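Long-range contacts in putative DD-carboxypeptidase TP_0574 (Treponema pallidum, PDB 1O75), which acts as a zinc-stimulated carboxypeptidase on synthetic depsipeptide substrates, binds penicillin, and is possibly a D,D-carboxypeptidase that reduces peptidoglycan cross-linking: residues N256-D261 with L315-N320; D211-T216 with G321-V326. The protein carries 2 engineered substitutions. One frame throughout, in Å; residues are numbered along the deposited sequence. Where two conformers were deposited one is given.

Contact 1. Residues N256-D261 with L315-N320; sequences NTVRYD and LTLIAN. With XE (xenon), chain F.
Strands 256-261 and 315-319 run antiparallel, their axes 4.7 Å apart at closest, with hydrogen-bonded pairs T257-I318 and R259-T316 alternating with non-hydrogen-bonded pairs V258-L317 and Y260-L315. A classic beta bulge interrupts the pairing where I318 faces both N256 and T257: I318 O accepts from N256 N (2.8 Å) and from T257 N (3.2 Å), the latter on a lone pair. V258, Y260, L315 and L317 share one face of the sheet, the first three packing against strand 293-298. V258 CG1 lies 3.9 Å from L317 CD1, while L315 CD2 approaches the Y260 ring obliquely, 3.7 Å from Y260 CD1. A xenon atom sits over one face of that ring, nearest Y260 CZ at 3.5 Å; C296, G297 and F331 complete its pocket. A chi1 of -68° sets Y260 CG beside the backbone N, which carries the ring to L315 and the xenon, and its hydroxyl is hydrogen-bonded to G297 O. On the other face T257 and I318 lie side by side against Y20 of helix 17-25, with T257 CG2 4.0 Å from I318 CD1. Farther along this face the extended R259 side chain leads away from T316, and R259 NE makes a salt bridge of 2.9 Å to D261 OD1, nearly in the guanidinium plane and on the syn side of the carboxylate. Main-chain bonds thus hold the two central strands together, while the apolar face presents an aromatic surface on which a polarisable, uncharged atom can settle by dispersion forces.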
loop_
_atom_site.group_PDB
_atom_site.type_symbol
_atom_site.label_atom_id
_atom_site.label_comp_id
_atom_site.label_asym_id
_atom_site.label_seq_id
_atom_site.Cartn_x
_atom_site.Cartn_y
_atom_site.Cartn_z
ATOM N N ASN B 256 -7.467 8.857 19.560
ATOM C CA ASN B 256 -7.211 8.258 20.855
ATOM C C ASN B 256 -7.494 6.753 20.917
ATOM O O ASN B 256 -6.598 5.949 21.189
ATOM C CB ASN B 256 -8.062 8.939 21.927
ATOM C CG ASN B 256 -7.381 10.141 22.545
ATOM O OD1 ASN B 256 -6.171 10.162 22.661
ATOM N ND2 ASN B 256 -8.165 11.131 22.979
ATOM N N THR B 257 -8.742 6.366 20.652
ATOM C CA THR B 257 -9.088 4.960 20.811
ATOM C C THR B 257 -10.360 4.542 20.074
ATOM O O THR B 257 -10.955 5.341 19.323
ATOM C CB THR B 257 -9.177 4.682 22.342
ATOM O OG1 THR B 257 -9.256 3.275 22.594
ATOM C CG2 THR B 257 -10.400 5.422 22.967
ATOM N N VAL B 258 -10.762 3.279 20.265
ATOM C CA VAL B 258 -11.958 2.751 19.618
ATOM C C VAL B 258 -12.769 1.911 20.594
ATOM O O VAL B 258 -12.214 1.099 21.347
ATOM C CB VAL B 258 -11.628 1.790 18.436
ATOM C CG1 VAL B 258 -12.900 1.547 17.583
ATOM C CG2 VAL B 258 -10.529 2.345 17.596
ATOM N N ARG B 259 -14.081 2.092 20.564
ATOM C CA ARG B 259 -14.966 1.295 21.400
ATOM C C ARG B 259 -15.594 0.238 20.504
ATOM O O ARG B 259 -15.992 0.531 19.373
ATOM C CB ARG B 259 -16.076 2.159 21.985
ATOM C CG ARG B 259 -17.036 1.366 22.902
ATOM C CD ARG B 259 -18.295 2.205 23.202
ATOM N NE ARG B 259 -19.220 1.502 24.083
ATOM C CZ ARG B 259 -19.285 1.698 25.395
ATOM N NH1 ARG B 259 -18.479 2.577 25.969
ATOM N NH2 ARG B 259 -20.159 1.020 26.133
ATOM N N TYR B 260 -15.669 -0.996 20.976
ATOM C CA TYR B 260 -16.338 -2.040 20.192
ATOM C C TYR B 260 -17.685 -2.344 20.899
ATOM O O TYR B 260 -17.681 -2.652 22.093
ATOM C CB TYR B 260 -15.537 -3.362 20.185
ATOM C CG TYR B 260 -14.198 -3.336 19.444
ATOM C CD1 TYR B 260 -13.849 -2.259 18.618
ATOM C CD2 TYR B 260 -13.296 -4.405 19.559
ATOM C CE1 TYR B 260 -12.626 -2.242 17.916
ATOM C CE2 TYR B 260 -12.067 -4.407 18.861
ATOM C CZ TYR B 260 -11.745 -3.321 18.043
ATOM O OH TYR B 260 -10.551 -3.320 17.351
ATOM N N ASP B 261 -18.806 -2.248 20.185
ATOM C CA ASP B 261 -20.105 -2.638 20.758
ATOM C C ASP B 261 -20.492 -3.886 19.943
ATOM O O ASP B 261 -20.476 -3.863 18.707
ATOM C CB ASP B 261 -21.180 -1.559 20.593
ATOM C CG ASP B 261 -20.975 -0.388 21.517
ATOM O OD1 ASP B 261 -20.564 -0.589 22.675
ATOM O OD2 ASP B 261 -21.245 0.736 21.093
ATOM N N LEU B 315 -18.315 -0.089 15.637
ATOM C CA LEU B 315 -17.032 0.488 16.054
ATOM C C LEU B 315 -17.170 2.001 16.177
ATOM O O LEU B 315 -17.708 2.645 15.285
ATOM C CB LEU B 315 -15.941 0.195 14.991
ATOM C CG LEU B 315 -15.929 -1.206 14.396
ATOM C CD1 LEU B 315 -14.761 -1.362 13.422
ATOM C CD2 LEU B 315 -15.835 -2.223 15.515
ATOM N N THR B 316 -16.674 2.566 17.265
ATOM C CA THR B 316 -16.738 4.008 17.416
ATOM C C THR B 316 -15.310 4.553 17.567
ATOM O O THR B 316 -14.663 4.287 18.564
ATOM C CB THR B 316 -17.577 4.403 18.660
ATOM O OG1 THR B 316 -18.906 3.882 18.507
ATOM C CG2 THR B 316 -17.666 5.947 18.799
ATOM N N LEU B 317 -14.847 5.316 16.575
ATOM C CA LEU B 317 -13.503 5.924 16.596
ATOM C C LEU B 317 -13.568 7.215 17.417
ATOM O O LEU B 317 -14.381 8.082 17.138
ATOM C CB LEU B 317 -13.063 6.274 15.165
ATOM C CG LEU B 317 -12.424 5.201 14.279
ATOM C CD1 LEU B 317 -13.023 3.869 14.507
ATOM C CD2 LEU B 317 -12.552 5.633 12.830
ATOM N N ILE B 318 -12.676 7.343 18.389
ATOM C CA ILE B 318 -12.635 8.483 19.287
ATOM C C ILE B 318 -11.356 9.305 19.104
ATOM O O ILE B 318 -10.244 8.803 19.293
ATOM C CB ILE B 318 -12.756 7.978 20.733
ATOM C CG1 ILE B 318 -14.125 7.265 20.889
ATOM C CG2 ILE B 318 -12.611 9.133 21.706
ATOM C CD1 ILE B 318 -14.216 6.419 22.136
ATOM N N ALA B 319 -11.532 10.572 18.748
ATOM C CA ALA B 319 -10.403 11.463 18.477
ATOM C C ALA B 319 -10.693 12.877 18.986
ATOM O O ALA B 319 -11.799 13.365 18.843
ATOM C CB ALA B 319 -10.138 11.501 16.960
ATOM N N ASN B 320 -9.687 13.523 19.564
ATOM C CA ASN B 320 -9.845 14.880 20.112
ATOM C C ASN B 320 -10.259 15.901 19.077
ATOM O O ASN B 320 -9.634 16.018 18.032
ATOM C CB ASN B 320 -8.533 15.346 20.772
ATOM C CG ASN B 320 -8.227 14.607 22.032
ATOM O OD1 ASN B 320 -9.270 14.111 22.697
ATOM N ND2 ASN B 320 -7.056 14.477 22.427
HETATM XE XE XE F . -12.823 -5.096 15.173
HETATM O O HOH W 1 -18.955 1.496 19.382
#

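Contact 2. Residues D211-T216 with G321-V326; sequences DLVVDT and GYRDVV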
loop_
_atom_site.group_PDB
_atom_site.type_symbol
_atom_site.label_atom_id
_atom_site.label_comp_id
_atom_site.label_asym_id
_atom_site.label_seq_id
_atom_site.Cartn_x
_atom_site.Cartn_y
_atom_site.Cartn_z
ATOM N N ASP B 211 -14.710 17.545 10.380
ATOM C CA ASP B 211 -15.211 16.232 10.797
ATOM C C ASP B 211 -15.106 15.178 9.701
ATOM O O ASP B 211 -15.339 15.457 8.524
ATOM C CB ASP B 211 -16.685 16.308 11.241
ATOM C CG ASP B 211 -16.860 16.937 12.615
ATOM O OD1 ASP B 211 -15.946 16.842 13.464
ATOM O OD2 ASP B 211 -17.934 17.510 12.855
ATOM N N LEU B 212 -14.766 13.961 10.110
ATOM C CA LEU B 212 -14.662 12.824 9.204
ATOM C C LEU B 212 -15.845 11.881 9.378
ATOM O O LEU B 212 -16.446 11.813 10.450
ATOM C CB LEU B 212 -13.402 12.007 9.500
ATOM C CG LEU B 212 -12.030 12.676 9.548
ATOM C CD1 LEU B 212 -10.967 11.634 9.309
ATOM C CD2 LEU B 212 -11.950 13.758 8.528
ATOM N N VAL B 213 -16.150 11.144 8.317
ATOM C CA VAL B 213 -17.200 10.146 8.311
ATOM C C VAL B 213 -16.626 8.942 7.561
ATOM O O VAL B 213 -15.544 9.028 6.943
ATOM C CB VAL B 213 -18.478 10.642 7.578
ATOM C CG1 VAL B 213 -19.100 11.794 8.355
ATOM C CG2 VAL B 213 -18.149 11.062 6.151
ATOM N N VAL B 214 -17.346 7.832 7.602
ATOM C CA VAL B 214 -16.913 6.621 6.933
ATOM C C VAL B 214 -17.032 6.762 5.421
ATOM O O VAL B 214 -18.037 7.257 4.923
ATOM C CB VAL B 214 -17.795 5.408 7.355
ATOM C CG1 VAL B 214 -17.445 4.183 6.492
ATOM C CG2 VAL B 214 -17.602 5.116 8.835
ATOM N N ASP B 215 -16.011 6.332 4.684
ATOM C CA ASP B 215 -16.094 6.363 3.223
ATOM C C ASP B 215 -16.545 4.935 2.881
ATOM O O ASP B 215 -17.623 4.720 2.323
ATOM C CB ASP B 215 -14.722 6.692 2.620
ATOM C CG ASP B 215 -14.740 6.738 1.097
ATOM O OD1 ASP B 215 -15.797 6.464 0.498
ATOM O OD2 ASP B 215 -13.687 7.055 0.505
ATOM N N THR B 216 -15.723 3.958 3.246
ATOM C CA THR B 216 -16.046 2.538 3.045
ATOM C C THR B 216 -15.393 1.747 4.173
ATOM O O THR B 216 -14.496 2.259 4.867
ATOM C CB THR B 216 -15.489 1.961 1.732
ATOM O OG1 THR B 216 -14.058 2.078 1.730
ATOM C CG2 THR B 216 -16.080 2.679 0.522
ATOM N N GLY B 321 -11.341 16.622 19.373
ATOM C CA GLY B 321 -11.805 17.672 18.488
ATOM C C GLY B 321 -12.621 17.237 17.300
ATOM O O GLY B 321 -13.035 18.081 16.499
ATOM N N TYR B 322 -12.845 15.930 17.172
ATOM C CA TYR B 322 -13.617 15.405 16.063
ATOM C C TYR B 322 -14.883 14.690 16.518
ATOM O O TYR B 322 -14.935 14.103 17.602
ATOM C CB TYR B 322 -12.800 14.389 15.249
ATOM C CG TYR B 322 -11.666 14.983 14.445
ATOM C CD1 TYR B 322 -10.433 15.244 15.033
ATOM C CD2 TYR B 322 -11.838 15.293 13.095
ATOM C CE1 TYR B 322 -9.370 15.809 14.286
ATOM C CE2 TYR B 322 -10.786 15.858 12.333
ATOM C CZ TYR B 322 -9.562 16.106 12.943
ATOM O OH TYR B 322 -8.525 16.647 12.213
ATOM N N ARG B 323 -15.897 14.730 15.669
ATOM C CA ARG B 323 -17.149 14.052 15.950
ATOM C C ARG B 323 -16.805 12.551 15.928
ATOM O O ARG B 323 -15.901 12.131 15.196
ATOM C CB ARG B 323 -18.157 14.402 14.850
ATOM C CG ARG B 323 -19.599 13.993 15.130
ATOM C CD ARG B 323 -20.574 14.784 14.252
ATOM N NE ARG B 323 -20.504 14.410 12.840
ATOM C CZ ARG B 323 -20.320 15.270 11.841
ATOM N NH1 ARG B 323 -20.178 16.560 12.091
ATOM N NH2 ARG B 323 -20.293 14.839 10.587
ATOM N N ASP B 324 -17.486 11.749 16.743
ATOM C CA ASP B 324 -17.221 10.301 16.756
ATOM C C ASP B 324 -17.496 9.735 15.354
ATOM O O ASP B 324 -18.371 10.211 14.640
ATOM C CB ASP B 324 -18.116 9.569 17.770
ATOM C CG ASP B 324 -17.678 9.774 19.228
ATOM O OD1 ASP B 324 -16.692 10.498 19.495
ATOM O OD2 ASP B 324 -18.327 9.197 20.127
ATOM N N VAL B 325 -16.731 8.736 14.940
ATOM C CA VAL B 325 -16.970 8.115 13.646
ATOM C C VAL B 325 -17.474 6.725 13.965
ATOM O O VAL B 325 -16.750 5.935 14.567
ATOM C CB VAL B 325 -15.681 7.999 12.839
ATOM C CG1 VAL B 325 -15.953 7.216 11.548
ATOM C CG2 VAL B 325 -15.141 9.409 12.549
ATOM N N VAL B 326 -18.698 6.415 13.557
ATOM C CA VAL B 326 -19.280 5.117 13.871
ATOM C C VAL B 326 -19.339 4.251 12.634
ATOM O O VAL B 326 -19.827 4.683 11.595
ATOM C CB VAL B 326 -20.726 5.269 14.459
ATOM C CG1 VAL B 326 -21.300 3.906 14.820
ATOM C CG2 VAL B 326 -20.696 6.158 15.708
HETATM O O HOH W 2 -15.385 13.214 12.775
HETATM O O HOH W 3 -18.528 11.171 12.056
#
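D211 and R323 meet at about a right angle, with the carboxylate and guanidinium planes 75° apart, and one carboxylate grips the arginine twice. In one of the two conformers of the R323 side chain, D211 OD2 forms a salt bridge to R323 NH1 at 2.6 Å; D211 OD1 accepts from R323 N at 3.1 Å, the donor lying 55° out of the carboxylate plane. In the same conformer a bend at chi3 (70°) folds the arginine back so that D211 CB rests over one face of its guanidinium, offset toward the rim; V213 CG1 runs beside this group, 4.0 Å from R323 NH2. D211 OD2 also accepts from S208 N. The Y322 ring turns an edge to D211 CA and L212 N, and is stacked with H210. The contact lies where edge strands 212-220 and 325-331 of two four-stranded antiparallel sheets, with the turn before the latter, come side by side in the region assigned to Tp47 domain C, a family of the E-set clan. Between the two segments, one water accepts from L212 N and donates to R323 O, and a second donates to L212 O and D324 O. Farther on, V325 directs CG2 to L212 O at 3.4 Å, and V325 CG1 meets V214 CG2 obliquely at 3.8 Å.

Both contacts involve the sheet formed by strands 274-276, 255-262, 311-319 and 325-331, and contact 1 is nested along the chain inside the loop closed by contact 2. Contact 1 joins the two central strands and is buried; contact 2 is partly buried and joins the edge strand 325-331, with the turn before it, to the edge strand of a different sheet. Direct main-chain bonding therefore dominates the first, whereas a side-chain ion pair and bridging waters take its place in the second. The contacts, whose centres lie 10 Å apart, meet where L317 N approaches V325 O at 2.8 Å, probably a hydrogen bond between neighbouring strands.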